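Long-range contacts in mannan endo-1,4-beta-mannosidase (Bacillus subtilis, PDB 3CBW), which hydrolyses internal beta-1,4-mannosidic linkages in mannan, galactomannan and glucomannan as an endo-acting, secreted family 26 glycoside hydrolase: residues G48-T53 against D92-G97; G106-I111 against G332-G337; A150-I155 against Y208-D213; D157-L162 against R215-L220. The protein carries 3 engineered substitutions. All blocks are in the same frame, centred on the assembly; numbering follows the deposited sequence.

Contact 1. Residues G48-T53 against D92-G97; sequences GYSHDT and DVSCNG
A polar loop-to-loop contact joins S50, just past the end of strand 41-49, to D92, S94 and C95, in the loop that leads into helix 96-104. Its centre is the hydroxyl of S50, which donates to the carboxylate (S50 OG to D92 OD2 2.7 Å) on the anti lone pair of that oxygen, while the backbone N-H of C95 is given to the same hydroxyl (C95 N to S50 OG 3.1 Å). With OG turned opposite the backbone N (chi1 -167°), the short side chain can meet both partners at once. D92 OD2 also gathers two donors from its own loop. S94 OG lies 2.7 Å from D92 OD2 on the syn lone pair, and S94 N approaches OD2 from above the carboxylate plane, 44° out of it, closing an Asx turn. Three bonds thus grip one oxygen, which would probably favour the charged form of D92. These loops follow the first two strands of a TIM barrel, at the C-terminal end where such folds carry their active sites; the side chain of S50 is about 11 Å from that of H114, a probable substrate-binding residue. Behind S50, C95 is anchored to strand 72-79 by its disulfide to C75. On the solvent side H51 CB sits 3.5 Å from D92 OD2, and a water accepts from H51 N and donates to S94 OG.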
loop_
_atom_site.group_PDB
_atom_site.type_symbol
_atom_site.label_atom_id
_atom_site.label_comp_id
_atom_site.label_asym_id
_atom_site.label_seq_id
_atom_site.Cartn_x
_atom_site.Cartn_y
_atom_site.Cartn_z
ATOM N N GLY A 48 9.735 6.507 3.000
ATOM C CA GLY A 48 10.997 5.846 2.694
ATOM C C GLY A 48 11.103 4.432 3.237
ATOM O O GLY A 48 10.151 3.883 3.806
ATOM N N TYR A 49 12.289 3.856 3.057
ATOM C CA TYR A 49 12.613 2.496 3.486
ATOM C C TYR A 49 13.234 2.522 4.868
ATOM O O TYR A 49 14.165 3.306 5.133
ATOM C CB TYR A 49 13.601 1.848 2.492
ATOM C CG TYR A 49 12.977 1.619 1.142
ATOM C CD1 TYR A 49 12.305 0.425 0.870
ATOM C CD2 TYR A 49 13.024 2.601 0.149
ATOM C CE1 TYR A 49 11.689 0.210 -0.360
ATOM C CE2 TYR A 49 12.407 2.392 -1.083
ATOM C CZ TYR A 49 11.744 1.197 -1.316
ATOM O OH TYR A 49 11.140 0.992 -2.526
ATOM N N SER A 50 12.740 1.661 5.749
ATOM C CA SER A 50 13.167 1.689 7.153
ATOM C C SER A 50 14.696 1.577 7.295
ATOM O O SER A 50 15.339 0.786 6.598
ATOM C CB SER A 50 12.467 0.574 7.921
ATOM O OG SER A 50 12.611 0.759 9.319
ATOM N N HIS A 51 15.243 2.384 8.211
ATOM C CA HIS A 51 16.693 2.567 8.414
ATOM C C HIS A 51 17.493 2.562 7.113
ATOM O O HIS A 51 18.398 1.753 6.908
ATOM C CB HIS A 51 17.278 1.567 9.400
ATOM C CG HIS A 51 18.624 1.981 9.909
ATOM N ND1 HIS A 51 19.796 1.383 9.494
ATOM C CD2 HIS A 51 18.985 2.981 10.747
ATOM C CE1 HIS A 51 20.819 1.977 10.084
ATOM N NE2 HIS A 51 20.355 2.957 10.841
ATOM N N ASP A 52 17.140 3.484 6.239
ATOM C CA ASP A 52 17.787 3.593 4.943
ATOM C C ASP A 52 17.438 4.972 4.424
ATOM O O ASP A 52 18.304 5.855 4.351
ATOM C CB ASP A 52 17.320 2.474 3.989
ATOM C CG ASP A 52 17.805 2.675 2.566
ATOM O OD1 ASP A 52 18.843 3.339 2.352
ATOM O OD2 ASP A 52 17.128 2.179 1.647
ATOM N N THR A 53 16.166 5.171 4.075
ATOM C CA THR A 53 15.704 6.478 3.628
ATOM C C THR A 53 14.475 6.970 4.395
ATOM O O THR A 53 14.095 8.130 4.251
ATOM C CB THR A 53 15.360 6.489 2.130
ATOM O OG1 THR A 53 14.327 5.522 1.870
ATOM C CG2 THR A 53 16.599 6.196 1.276
ATOM N N ASP A 92 13.801 -4.297 8.170
ATOM C CA ASP A 92 14.051 -3.396 9.304
ATOM C C ASP A 92 12.724 -2.747 9.679
ATOM O O ASP A 92 11.978 -2.339 8.798
ATOM C CB ASP A 92 15.094 -2.334 8.917
ATOM C CG ASP A 92 15.477 -1.421 10.077
ATOM O OD1 ASP A 92 16.582 -1.602 10.640
ATOM O OD2 ASP A 92 14.695 -0.505 10.424
ATOM N N VAL A 93 12.434 -2.659 10.974
ATOM C CA VAL A 93 11.134 -2.163 11.431
ATOM C C VAL A 93 11.243 -0.909 12.304
ATOM O O VAL A 93 10.276 -0.506 12.947
ATOM C CB VAL A 93 10.310 -3.265 12.143
ATOM C CG1 VAL A 93 10.183 -4.489 11.262
ATOM C CG2 VAL A 93 10.933 -3.645 13.502
ATOM N N SER A 94 12.403 -0.263 12.281
ATOM C CA SER A 94 12.651 0.903 13.137
ATOM C C SER A 94 11.770 2.120 12.831
ATOM O O SER A 94 11.683 3.023 13.663
ATOM C CB SER A 94 14.132 1.291 13.119
ATOM O OG SER A 94 14.538 1.755 11.850
ATOM N N CYS A 95 11.130 2.153 11.662
ATOM C CA CYS A 95 10.187 3.224 11.330
ATOM C C CYS A 95 8.912 3.156 12.178
ATOM O O CYS A 95 8.129 4.096 12.176
ATOM C CB CYS A 95 9.824 3.177 9.848
ATOM S SG CYS A 95 8.944 1.649 9.323
ATOM N N ASN A 96 8.708 2.057 12.904
ATOM C CA ASN A 96 7.486 1.855 13.689
ATOM C C ASN A 96 7.127 3.006 14.612
ATOM O O ASN A 96 5.976 3.409 14.669
ATOM C CB ASN A 96 7.581 0.590 14.526
ATOM C CG ASN A 96 7.185 -0.655 13.766
ATOM O OD1 ASN A 96 6.701 -0.594 12.641
ATOM N ND2 ASN A 96 7.365 -1.801 14.401
ATOM N N GLY A 97 8.099 3.524 15.360
ATOM C CA GLY A 97 7.827 4.624 16.290
ATOM C C GLY A 97 7.131 5.788 15.597
ATOM O O GLY A 97 6.119 6.305 16.080
HETATM O O HOH W 1 13.490 3.885 9.970
#

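Contact 2. Residues G106-I111 against G332-G337; sequences GGIPQI and GEIWNG
A Schellman motif that ends helix 96-104 places G106, its C-prime residue, against G332 and I334 near the C terminus. The carbonyl oxygen of G106 receives the backbone N-H of G332 in a nearly straight bond (G332 N to G106 O 2.9 Å, 173° at the hydrogen), although the donor stands well above the carbonyl plane, 48° out of it. A water adds a second grip, donating to that carbonyl (3.0 Å from G106 O) and accepting from the backbone N of W335. Beyond G107 the chain enters strand 108-114 of the TIM barrel at its N-terminal end, so the C-terminal tail is fastened to the bottom of the barrel, away from the annotated sites. Here I334 points its delta methyl at I108, the two side chains lying about at right angles; I334 CD1 to I108 CG1 is 3.5 Å, tighter than usual for two carbons. That same methyl also rests 3.6 Å from G106 O. The other branch, I334 CG2, lies over one face of the W335 ring, toward its rim, and this indole meets W103 of helix 96-104 edge-to-face. A second water, in plane at the indole edge, lies 2.9 Å from G107 O, to which it can donate, and accepts a weak bond from W335 NE1.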
loop_
_atom_site.group_PDB
_atom_site.type_symbol
_atom_site.label_atom_id
_atom_site.label_comp_id
_atom_site.label_asym_id
_atom_site.label_seq_id
_atom_site.Cartn_x
_atom_site.Cartn_y
_atom_site.Cartn_z
ATOM N N GLY A 106 -3.024 12.053 14.242
ATOM C CA GLY A 106 -4.142 12.313 13.335
ATOM C C GLY A 106 -4.014 11.832 11.901
ATOM O O GLY A 106 -4.788 12.260 11.048
ATOM N N GLY A 107 -3.055 10.947 11.626
ATOM C CA GLY A 107 -2.943 10.317 10.312
ATOM C C GLY A 107 -3.078 8.810 10.428
ATOM O O GLY A 107 -3.541 8.293 11.457
ATOM N N ILE A 108 -2.703 8.100 9.363
ATOM C CA ILE A 108 -2.775 6.635 9.328
ATOM C C ILE A 108 -1.504 6.103 8.660
ATOM O O ILE A 108 -1.094 6.606 7.611
ATOM C CB ILE A 108 -3.998 6.120 8.508
ATOM C CG1 ILE A 108 -5.338 6.620 9.050
ATOM C CG2 ILE A 108 -4.015 4.587 8.443
ATOM C CD1 ILE A 108 -6.506 6.350 8.087
ATOM N N PRO A 109 -0.855 5.102 9.270
ATOM C CA PRO A 109 0.328 4.517 8.629
ATOM C C PRO A 109 -0.001 3.477 7.564
ATOM O O PRO A 109 -1.038 2.809 7.619
ATOM C CB PRO A 109 1.078 3.893 9.810
ATOM C CG PRO A 109 -0.023 3.473 10.742
ATOM C CD PRO A 109 -1.119 4.514 10.601
ATOM N N GLN A 110 0.926 3.343 6.626
ATOM C CA GLN A 110 0.845 2.361 5.550
ATOM C C GLN A 110 2.190 1.673 5.439
ATOM O O GLN A 110 3.233 2.330 5.460
ATOM C CB GLN A 110 0.498 3.044 4.223
ATOM C CG GLN A 110 0.305 2.109 3.023
ATOM C CD GLN A 110 1.482 1.986 2.048
ATOM O OE1 GLN A 110 1.265 1.570 0.907
ATOM N NE2 GLN A 110 2.706 2.337 2.462
ATOM N N ILE A 111 2.168 0.353 5.292
ATOM C CA ILE A 111 3.396 -0.427 5.107
ATOM C C ILE A 111 3.341 -1.262 3.833
ATOM O O ILE A 111 2.362 -1.976 3.590
ATOM C CB ILE A 111 3.663 -1.338 6.343
ATOM C CG1 ILE A 111 3.925 -0.456 7.572
ATOM C CG2 ILE A 111 4.831 -2.296 6.090
ATOM C CD1 ILE A 111 3.959 -1.187 8.909
ATOM N N GLY A 332 -4.916 15.150 10.571
ATOM C CA GLY A 332 -5.692 15.917 11.553
ATOM C C GLY A 332 -7.172 16.031 11.220
ATOM O O GLY A 332 -7.942 16.597 12.009
ATOM N N GLU A 333 -7.585 15.517 10.059
ATOM C CA GLU A 333 -8.982 15.624 9.607
ATOM C C GLU A 333 -9.739 14.291 9.632
ATOM O O GLU A 333 -10.841 14.185 9.087
ATOM C CB GLU A 333 -9.056 16.262 8.218
ATOM C CG GLU A 333 -8.484 17.664 8.157
ATOM C CD GLU A 333 -8.801 18.354 6.843
ATOM O OE1 GLU A 333 -8.284 17.922 5.796
ATOM O OE2 GLU A 333 -9.584 19.334 6.854
ATOM N N ILE A 334 -9.168 13.284 10.281
ATOM C CA ILE A 334 -9.836 11.992 10.451
ATOM C C ILE A 334 -10.732 12.109 11.679
ATOM O O ILE A 334 -11.938 11.874 11.604
ATOM C CB ILE A 334 -8.826 10.828 10.601
ATOM C CG1 ILE A 334 -7.937 10.750 9.352
ATOM C CG2 ILE A 334 -9.549 9.509 10.817
ATOM C CD1 ILE A 334 -6.774 9.774 9.456
ATOM N N TRP A 335 -10.120 12.495 12.796
ATOM C CA TRP A 335 -10.818 12.739 14.053
ATOM C C TRP A 335 -11.020 14.231 14.240
ATOM O O TRP A 335 -10.175 15.043 13.850
ATOM C CB TRP A 335 -10.003 12.191 15.233
ATOM C CG TRP A 335 -9.577 10.766 15.045
ATOM C CD1 TRP A 335 -8.419 10.324 14.465
ATOM C CD2 TRP A 335 -10.320 9.594 15.403
ATOM N NE1 TRP A 335 -8.392 8.949 14.454
ATOM C CE2 TRP A 335 -9.545 8.474 15.024
ATOM C CE3 TRP A 335 -11.558 9.380 16.025
ATOM C CZ2 TRP A 335 -9.974 7.157 15.235
ATOM C CZ3 TRP A 335 -11.982 8.070 16.238
ATOM C CH2 TRP A 335 -11.192 6.977 15.841
ATOM N N ASN A 336 -12.158 14.585 14.821
ATOM C CA ASN A 336 -12.397 15.926 15.306
ATOM C C ASN A 336 -12.291 15.868 16.823
ATOM O O ASN A 336 -13.287 15.653 17.521
ATOM C CB ASN A 336 -13.774 16.417 14.856
ATOM C CG ASN A 336 -14.067 17.837 15.310
ATOM O OD1 ASN A 336 -13.163 18.580 15.711
ATOM N ND2 ASN A 336 -15.339 18.221 15.246
ATOM N N GLY A 337 -11.069 16.020 17.332
ATOM C CA GLY A 337 -10.803 15.854 18.755
ATOM C C GLY A 337 -11.187 14.454 19.200
ATOM O O GLY A 337 -10.633 13.468 18.723
HETATM O O HOH W 2 -7.256 13.209 12.357
HETATM O O HOH W 3 -5.380 9.271 13.475
#

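Contact 3. Residues A150-I155 against Y208-D213; sequences AMLSKI and YHYMTD
L152 lays its CB over one face of the Y210 ring, 3.8 Å from the ring centroid and only 16° off the normal, a CH-pi contact. The two residues belong to helices 143-163 and 194-214, neighbours in the outer layer of the TIM barrel, which precede the adjacent parallel strands 169-172 and 220-224. Helix 194-214 is itself the connection of the beta-alpha-beta crossover between those strands. The short segments run in broadly the same direction, 35° apart, with their axes 10.4 Å from each other at closest approach. Y210 reaches across with CG trans to its own backbone N (chi1 -168°), and the L152 methyl CD1 is also close to that CG. On the inner side M211 supplies the second point of contact. A bend in the middle of its chain brings the terminal methyl between L152 and I155, with M211 CE 3.6 Å from L152 O and also touching L152 CD2. On its I155 side, M211 CE lies 3.8 Å from I155 CG2. M211 also touches L220 and W222 of strand 220-224, so it joins the helix pair to the barrel wall. Toward the outer side the interface becomes polar. The hydroxyl of Y210 comes within 3.2 Å (OH to CB) of S153, passing beside the serine without a direct bond to its hydroxyl. One water instead connects the two groups, standing 2.9 Å from S153 OG and 2.6 Å from Y210 OH.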
loop_
_atom_site.group_PDB
_atom_site.type_symbol
_atom_site.label_atom_id
_atom_site.label_comp_id
_atom_site.label_asym_id
_atom_site.label_seq_id
_atom_site.Cartn_x
_atom_site.Cartn_y
_atom_site.Cartn_z
ATOM N N ALA A 150 11.066 -16.885 7.406
ATOM C CA ALA A 150 11.976 -16.076 8.216
ATOM C C ALA A 150 11.718 -14.582 8.032
ATOM O O ALA A 150 11.726 -13.804 8.994
ATOM C CB ALA A 150 13.432 -16.409 7.904
ATOM N N MET A 151 11.490 -14.170 6.788
ATOM C CA MET A 151 11.118 -12.775 6.523
ATOM C C MET A 151 9.767 -12.434 7.145
ATOM O O MET A 151 9.608 -11.400 7.791
ATOM C CB MET A 151 11.070 -12.499 5.018
ATOM C CG MET A 151 12.436 -12.534 4.290
ATOM S SD MET A 151 12.431 -11.911 2.535
ATOM C CE MET A 151 11.287 -13.086 1.778
ATOM N N LEU A 152 8.786 -13.300 6.933
ATOM C CA LEU A 152 7.451 -13.030 7.449
ATOM C C LEU A 152 7.464 -12.920 8.970
ATOM O O LEU A 152 6.753 -12.096 9.536
ATOM C CB LEU A 152 6.458 -14.101 6.996
ATOM C CG LEU A 152 6.256 -14.267 5.480
ATOM C CD1 LEU A 152 5.162 -15.283 5.202
ATOM C CD2 LEU A 152 5.948 -12.937 4.795
ATOM N N SER A 153 8.262 -13.753 9.638
ATOM C CA SER A 153 8.329 -13.729 11.088
ATOM C C SER A 153 8.848 -12.395 11.590
ATOM O O SER A 153 8.316 -11.841 12.546
ATOM C CB SER A 153 9.214 -14.863 11.597
ATOM O OG SER A 153 9.177 -14.907 13.005
ATOM N N LYS A 154 9.886 -11.869 10.943
ATOM C CA LYS A 154 10.452 -10.598 11.366
ATOM C C LYS A 154 9.490 -9.438 11.080
ATOM O O LYS A 154 9.365 -8.518 11.880
ATOM C CB LYS A 154 11.814 -10.373 10.704
ATOM C CG LYS A 154 12.613 -9.267 11.346
ATOM C CD LYS A 154 14.012 -9.167 10.765
ATOM C CE LYS A 154 14.746 -8.009 11.397
ATOM N NZ LYS A 154 16.072 -7.794 10.735
ATOM N N ILE A 155 8.817 -9.496 9.936
ATOM C CA ILE A 155 7.783 -8.518 9.583
ATOM C C ILE A 155 6.678 -8.523 10.641
ATOM O O ILE A 155 6.280 -7.465 11.145
ATOM C CB ILE A 155 7.207 -8.798 8.167
ATOM C CG1 ILE A 155 8.268 -8.486 7.104
ATOM C CG2 ILE A 155 5.940 -7.971 7.928
ATOM C CD1 ILE A 155 8.021 -9.187 5.787
ATOM N N TYR A 208 -1.444 -13.729 4.127
ATOM C CA TYR A 208 -2.647 -13.397 4.897
ATOM C C TYR A 208 -2.782 -14.341 6.103
ATOM O O TYR A 208 -3.012 -13.890 7.229
ATOM C CB TYR A 208 -3.910 -13.434 4.019
ATOM C CG TYR A 208 -5.150 -13.136 4.831
ATOM C CD1 TYR A 208 -5.617 -11.830 4.987
ATOM C CD2 TYR A 208 -5.833 -14.163 5.500
ATOM C CE1 TYR A 208 -6.744 -11.555 5.761
ATOM C CE2 TYR A 208 -6.949 -13.892 6.294
ATOM C CZ TYR A 208 -7.402 -12.586 6.404
ATOM O OH TYR A 208 -8.508 -12.296 7.184
ATOM N N HIS A 209 -2.636 -15.644 5.873
ATOM C CA HIS A 209 -2.791 -16.616 6.956
ATOM C C HIS A 209 -1.667 -16.545 7.963
ATOM O O HIS A 209 -1.915 -16.703 9.161
ATOM C CB HIS A 209 -2.952 -18.026 6.397
ATOM C CG HIS A 209 -4.246 -18.214 5.688
ATOM N ND1 HIS A 209 -4.346 -18.800 4.444
ATOM C CD2 HIS A 209 -5.500 -17.856 6.042
ATOM C CE1 HIS A 209 -5.613 -18.804 4.069
ATOM N NE2 HIS A 209 -6.334 -18.238 5.021
ATOM N N TYR A 210 -0.447 -16.278 7.513
ATOM C CA TYR A 210 0.654 -16.136 8.445
ATOM C C TYR A 210 0.388 -14.956 9.377
ATOM O O TYR A 210 0.514 -15.065 10.600
ATOM C CB TYR A 210 1.969 -15.927 7.692
ATOM C CG TYR A 210 3.185 -16.052 8.573
ATOM C CD1 TYR A 210 3.882 -17.257 8.640
ATOM C CD2 TYR A 210 3.646 -14.979 9.341
ATOM C CE1 TYR A 210 4.999 -17.403 9.440
ATOM C CE2 TYR A 210 4.778 -15.112 10.161
ATOM C CZ TYR A 210 5.445 -16.341 10.200
ATOM O OH TYR A 210 6.566 -16.532 10.980
ATOM N N MET A 211 0.038 -13.805 8.804
ATOM C CA MET A 211 -0.144 -12.606 9.619
ATOM C C MET A 211 -1.380 -12.695 10.503
ATOM O O MET A 211 -1.337 -12.330 11.671
ATOM C CB MET A 211 -0.223 -11.361 8.730
ATOM C CG MET A 211 1.067 -11.042 7.963
ATOM S SD MET A 211 2.639 -10.894 8.979
ATOM C CE MET A 211 3.858 -11.137 7.611
ATOM N N THR A 212 -2.486 -13.161 9.937
ATOM C CA THR A 212 -3.771 -13.134 10.621
ATOM C C THR A 212 -3.904 -14.294 11.606
ATOM O O THR A 212 -4.281 -14.091 12.762
ATOM C CB THR A 212 -4.914 -13.149 9.588
ATOM O OG1 THR A 212 -4.721 -12.066 8.671
ATOM C CG2 THR A 212 -6.267 -13.019 10.250
ATOM N N ASP A 213 -3.590 -15.505 11.153
ATOM C CA ASP A 213 -3.845 -16.687 11.976
ATOM C C ASP A 213 -2.619 -17.081 12.787
ATOM O O ASP A 213 -2.681 -17.106 14.013
ATOM C CB ASP A 213 -4.356 -17.824 11.097
ATOM C CG ASP A 213 -5.686 -17.491 10.456
ATOM O OD1 ASP A 213 -6.508 -16.801 11.105
ATOM O OD2 ASP A 213 -5.909 -17.917 9.308
HETATM O O HOH W 4 6.666 -16.196 13.570
#

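Contact 4. Residues D157-L162 against R215-L220; sequences DGLQEL and RGLDHL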
loop_
_atom_site.group_PDB
_atom_site.type_symbol
_atom_site.label_atom_id
_atom_site.label_comp_id
_atom_site.label_asym_id
_atom_site.label_seq_id
_atom_site.Cartn_x
_atom_site.Cartn_y
_atom_site.Cartn_z
ATOM N N ASP A 157 6.840 -9.533 13.732
ATOM C CA ASP A 157 7.352 -8.976 14.993
ATOM C C ASP A 157 7.229 -7.454 14.963
ATOM O O ASP A 157 6.848 -6.829 15.951
ATOM C CB ASP A 157 8.817 -9.359 15.221
ATOM C CG ASP A 157 9.025 -10.843 15.523
ATOM O OD1 ASP A 157 8.058 -11.596 15.755
ATOM O OD2 ASP A 157 10.212 -11.250 15.535
ATOM N N GLY A 158 7.552 -6.850 13.821
ATOM C CA GLY A 158 7.413 -5.404 13.675
ATOM C C GLY A 158 5.960 -4.974 13.742
ATOM O O GLY A 158 5.619 -4.023 14.438
ATOM N N LEU A 159 5.095 -5.676 13.029
ATOM C CA LEU A 159 3.673 -5.311 13.022
ATOM C C LEU A 159 3.041 -5.414 14.414
ATOM O O LEU A 159 2.186 -4.595 14.791
ATOM C CB LEU A 159 2.888 -6.119 11.987
ATOM C CG LEU A 159 3.315 -5.878 10.534
ATOM C CD1 LEU A 159 2.617 -6.848 9.612
ATOM C CD2 LEU A 159 3.049 -4.459 10.099
ATOM N N GLN A 160 3.494 -6.385 15.202
ATOM C CA GLN A 160 2.980 -6.562 16.554
ATOM C C GLN A 160 3.195 -5.317 17.408
ATOM O O GLN A 160 2.359 -4.991 18.239
ATOM C CB GLN A 160 3.679 -7.760 17.200
ATOM C CG GLN A 160 3.234 -8.063 18.608
ATOM C CD GLN A 160 1.832 -8.586 18.659
ATOM O OE1 GLN A 160 1.463 -9.479 17.891
ATOM N NE2 GLN A 160 1.032 -8.045 19.574
ATOM N N GLU A 161 4.316 -4.627 17.195
ATOM C CA GLU A 161 4.605 -3.424 17.967
ATOM C C GLU A 161 3.497 -2.375 17.776
ATOM O O GLU A 161 3.054 -1.729 18.723
ATOM C CB GLU A 161 5.968 -2.851 17.592
ATOM C CG GLU A 161 6.352 -1.681 18.468
ATOM C CD GLU A 161 7.693 -1.074 18.128
ATOM O OE1 GLU A 161 8.343 -1.492 17.133
ATOM O OE2 GLU A 161 8.081 -0.154 18.877
ATOM N N LEU A 162 3.022 -2.230 16.542
ATOM C CA LEU A 162 1.943 -1.291 16.243
ATOM C C LEU A 162 0.617 -1.782 16.821
ATOM O O LEU A 162 -0.154 -0.990 17.366
ATOM C CB LEU A 162 1.833 -1.069 14.726
ATOM C CG LEU A 162 3.155 -0.690 14.033
ATOM C CD1 LEU A 162 3.032 -0.799 12.527
ATOM C CD2 LEU A 162 3.642 0.672 14.432
ATOM N N ARG A 215 0.025 -15.389 13.458
ATOM C CA ARG A 215 0.552 -14.294 14.251
ATOM C C ARG A 215 -0.508 -13.429 14.926
ATOM O O ARG A 215 -0.176 -12.530 15.702
ATOM C CB ARG A 215 1.528 -13.464 13.414
ATOM C CG ARG A 215 2.741 -14.285 12.936
ATOM C CD ARG A 215 3.618 -14.803 14.115
ATOM N NE ARG A 215 4.002 -13.663 14.938
ATOM C CZ ARG A 215 5.211 -13.104 14.972
ATOM N NH1 ARG A 215 6.235 -13.617 14.307
ATOM N NH2 ARG A 215 5.397 -12.018 15.694
ATOM N N GLY A 216 -1.781 -13.700 14.650
ATOM C CA GLY A 216 -2.886 -13.034 15.341
ATOM C C GLY A 216 -2.948 -11.528 15.156
ATOM O O GLY A 216 -3.439 -10.805 16.022
ATOM N N LEU A 217 -2.474 -11.039 14.012
ATOM C CA LEU A 217 -2.383 -9.592 13.801
ATOM C C LEU A 217 -3.737 -8.998 13.411
ATOM O O LEU A 217 -4.226 -9.220 12.307
ATOM C CB LEU A 217 -1.286 -9.254 12.791
ATOM C CG LEU A 217 0.125 -9.671 13.227
ATOM C CD1 LEU A 217 1.091 -9.570 12.074
ATOM C CD2 LEU A 217 0.667 -8.865 14.404
ATOM N N ASP A 218 -4.333 -8.246 14.336
ATOM C CA ASP A 218 -5.739 -7.833 14.254
ATOM C C ASP A 218 -5.934 -6.345 13.941
ATOM O O ASP A 218 -7.048 -5.840 14.033
ATOM C CB ASP A 218 -6.476 -8.241 15.551
ATOM C CG ASP A 218 -6.620 -9.743 15.699
ATOM O OD1 ASP A 218 -6.662 -10.445 14.671
ATOM O OD2 ASP A 218 -6.698 -10.204 16.862
ATOM N N HIS A 219 -4.867 -5.685 13.506
ATOM C CA HIS A 219 -4.874 -4.251 13.232
ATOM C C HIS A 219 -4.578 -3.968 11.757
ATOM O O HIS A 219 -4.328 -2.824 11.398
ATOM C CB HIS A 219 -3.847 -3.555 14.126
ATOM C CG HIS A 219 -2.435 -3.976 13.860
ATOM N ND1 HIS A 219 -2.082 -5.290 13.613
ATOM C CD2 HIS A 219 -1.294 -3.251 13.760
ATOM C CE1 HIS A 219 -0.778 -5.353 13.392
ATOM N NE2 HIS A 219 -0.278 -4.132 13.480
ATOM N N LEU A 220 -4.607 -4.995 10.911
ATOM C CA LEU A 220 -4.238 -4.840 9.501
ATOM C C LEU A 220 -5.441 -4.697 8.589
ATOM O O LEU A 220 -6.437 -5.417 8.712
ATOM C CB LEU A 220 -3.404 -6.034 9.019
ATOM C CG LEU A 220 -2.150 -6.373 9.831
ATOM C CD1 LEU A 220 -1.415 -7.559 9.244
ATOM C CD2 LEU A 220 -1.224 -5.151 9.924
HETATM O O HOH W 5 2.421 -11.538 16.275
#
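D157 and R215 form a salt bridge through a single carboxylate oxygen. The main bond runs from R215 NH2 to D157 OD1 (2.7 Å, 154° at the hydrogen), on the anti lone pair and nearly in the guanidinium plane; R215 NH1 adds a weak one to OD1 at 3.1 Å and has a second weak acceptor in S153 O. Carboxylate and guanidinium are turned 48° against each other. R215 NE gives its hydrogen to a water 3.0 Å away, which in turn donates to Q160 OE1 and to the backbone oxygen of R215, each 2.8 Å from it. The NE2 end of the Q160 amide bonds to N164 OD1. All this lies where helix 194-214 turns into strand 220-224, the lower end of a beta-alpha-beta crossover in the TIM barrel, against the last turns of helix 143-163. Deeper in, H219 NE2 makes a weak, strongly bent bond to L159 O (2.8 Å, 120°), an oxygen that also takes a weak bond from L162 N. Between these polar ends L217 CD1 packs 3.9 Å from L159 CB, the side chains crossing at about a right angle, while L159 CD1 touches L220 CD1 at 4.1 Å.

In the fold
From the N terminus, contact 1 is the first to close, bringing the loop before helix 96-104 back to the end of strand 41-49 around strand 72-79. Contact 2 opens next and spans most of the remaining chain, tying the start of strand 108-114 to the C-terminal tail; contacts 3 and 4 both fall within that span. These two cross, their segments coming in the order 150-155, 157-162, 208-213, 215-220; helix 143-163 supplies the first segment of each, and helix 194-214 and its exit loop the second. M211 O and L217 N probably bond between them. N96 of contact 1 probably bonds to G158 and E161 of contact 4, and I111 of contact 2 packs on L159 and L162, joining strand 108-114 to helix 143-163.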